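Local coordinates for protein homoserine kinase (Cytophaga hutchinsonii, PDB 4P52) that probably catalyses the ATP-dependent phosphorylation of homoserine to O-phosphohomoserine, as a member of the GHMP kinase family, at residues N37-G41 / S247-H251. Residues are numbered along the deposited sequence; the frame is centred on the assembly and turned at random.
Sequences NVSCG and SMQDH
Ser39 and Cys40, at the corners of a type II' beta turn running from Val38 to Gly41, face segment 247-251, where helix 241-247 ends and the chain runs irregularly toward helix 253-257; Cys40 and Asp250 are closest, 4.6 Å between CA atoms. The side chain of Ser39 points into this segment, its hydroxyl anti to the backbone N (chi1 -165°), which sets OG over the face of the Met248 carbonyl group, 3.1 Å from its C. A water bridges the segments, hydrogen-bonded to Ser39 OG (2.8 Å) and to Met248 O. Selenomethionine Met248, centre of an inverse gamma turn that takes the chain out of helix 241-247, lies alongside the serine, its CG 3.9 Å from Ser39 CB, and bends at chi3 (86°) to bring CE back near the same carbon; beyond, it packs on Phe289 and Leu291 of strand 288-292. Cys40 lies across the opposing backbone, CB 3.3 Å from Gln249 O and SG 3.4 Å from Ser247 O, and also touches helix 219-237 through Val229 and Leu232. Asp250 OD2 lies 3.5 Å from Ser39 O, a contact of two acceptors; the carboxylate is bonded instead through OD1 to the backbone N of Ile252 and Val253 and to Gln225 NE2, and through OD2 to Glu254 N. It thus caps the start of helix 253-257, in a buried loop-to-loop packing within the two-part GHMP kinase fold.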
loop_
_atom_site.group_PDB
_atom_site.type_symbol
_atom_site.label_atom_id
_atom_site.label_comp_id
_atom_site.label_asym_id
_atom_site.label_seq_id
_atom_site.Cartn_x
_atom_site.Cartn_y
_atom_site.Cartn_z
ATOM N N ASN A 37 -8.534 -7.338 7.347
ATOM C CA ASN A 37 -8.784 -6.836 5.997
ATOM C C ASN A 37 -9.004 -5.335 5.906
ATOM O O ASN A 37 -8.385 -4.660 5.067
ATOM C CB ASN A 37 -9.847 -7.666 5.300
ATOM C CG ASN A 37 -9.514 -9.156 5.363
ATOM O OD1 ASN A 37 -8.331 -9.544 5.365
ATOM N ND2 ASN A 37 -10.529 -9.987 5.463
ATOM N N VAL A 38 -9.817 -4.774 6.788
ATOM C CA VAL A 38 -9.954 -3.304 6.832
ATOM C C VAL A 38 -10.195 -2.749 5.409
ATOM O O VAL A 38 -9.436 -1.915 4.903
ATOM C CB VAL A 38 -8.733 -2.620 7.517
ATOM C CG1 VAL A 38 -8.980 -1.135 7.763
ATOM C CG2 VAL A 38 -8.365 -3.318 8.829
ATOM N N SER A 39 -11.234 -3.253 4.748
ATOM C CA SER A 39 -11.527 -2.831 3.376
ATOM C C SER A 39 -10.513 -3.365 2.336
ATOM O O SER A 39 -10.512 -4.562 1.989
ATOM C CB SER A 39 -11.634 -1.300 3.294
ATOM O OG SER A 39 -12.250 -0.933 2.084
ATOM N N CYS A 40 -9.655 -2.488 1.832
ATOM C CA CYS A 40 -8.863 -2.862 0.667
ATOM C C CYS A 40 -7.656 -3.739 1.022
ATOM O O CYS A 40 -7.114 -4.411 0.153
ATOM C CB CYS A 40 -8.418 -1.622 -0.095
ATOM S SG CYS A 40 -7.501 -0.500 0.979
ATOM N N GLY A 41 -7.278 -3.772 2.295
ATOM C CA GLY A 41 -6.080 -4.472 2.712
ATOM C C GLY A 41 -6.281 -5.933 3.054
ATOM O O GLY A 41 -5.788 -6.410 4.094
ATOM N N SER A 247 -9.842 5.843 0.033
ATOM C CA SER A 247 -9.068 4.610 -0.039
ATOM C C SER A 247 -9.775 3.341 0.428
ATOM O O SER A 247 -9.323 2.229 0.124
ATOM C CB SER A 247 -7.775 4.749 0.744
ATOM O OG SER A 247 -6.953 5.659 0.051
HETATM N N MSE A 248 -10.879 3.481 1.151
HETATM C CA MSE A 248 -11.580 2.305 1.617
HETATM C C MSE A 248 -12.579 1.798 0.625
HETATM O O MSE A 248 -13.778 1.793 0.898
HETATM C CB MSE A 248 -12.271 2.697 2.872
HETATM C CG MSE A 248 -11.248 2.490 3.958
HETATM SE SE MSE A 248 -12.175 3.137 5.559
HETATM C CE MSE A 248 -13.081 1.409 5.942
ATOM N N GLN A 249 -12.082 1.385 -0.536
ATOM C CA GLN A 249 -12.868 0.748 -1.590
ATOM C C GLN A 249 -12.251 -0.620 -1.783
ATOM O O GLN A 249 -11.020 -0.749 -1.899
ATOM C CB GLN A 249 -12.794 1.503 -2.927
ATOM C CG GLN A 249 -13.179 2.972 -2.948
ATOM C CD GLN A 249 -14.484 3.257 -2.220
ATOM O OE1 GLN A 249 -15.444 2.484 -2.306
ATOM N NE2 GLN A 249 -14.525 4.372 -1.487
ATOM N N ASP A 250 -13.086 -1.649 -1.805
ATOM C CA ASP A 250 -12.595 -2.987 -2.029
ATOM C C ASP A 250 -13.298 -3.510 -3.246
ATOM O O ASP A 250 -14.495 -3.721 -3.226
ATOM C CB ASP A 250 -12.851 -3.854 -0.801
ATOM C CG ASP A 250 -12.483 -5.328 -1.018
ATOM O OD1 ASP A 250 -11.840 -5.696 -2.057
ATOM O OD2 ASP A 250 -12.862 -6.127 -0.128
ATOM N N HIS A 251 -12.558 -3.711 -4.321
ATOM C CA HIS A 251 -13.193 -4.131 -5.567
ATOM C C HIS A 251 -13.080 -5.634 -5.865
ATOM O O HIS A 251 -13.561 -6.106 -6.887
ATOM C CB HIS A 251 -12.681 -3.267 -6.730
ATOM C CG HIS A 251 -13.201 -1.864 -6.697
ATOM N ND1 HIS A 251 -14.505 -1.563 -6.339
ATOM C CD2 HIS A 251 -12.598 -0.682 -6.967
ATOM C CE1 HIS A 251 -14.682 -0.255 -6.389
ATOM N NE2 HIS A 251 -13.542 0.302 -6.768
HETATM O O HOH W 1 -14.970 -0.295 2.390
#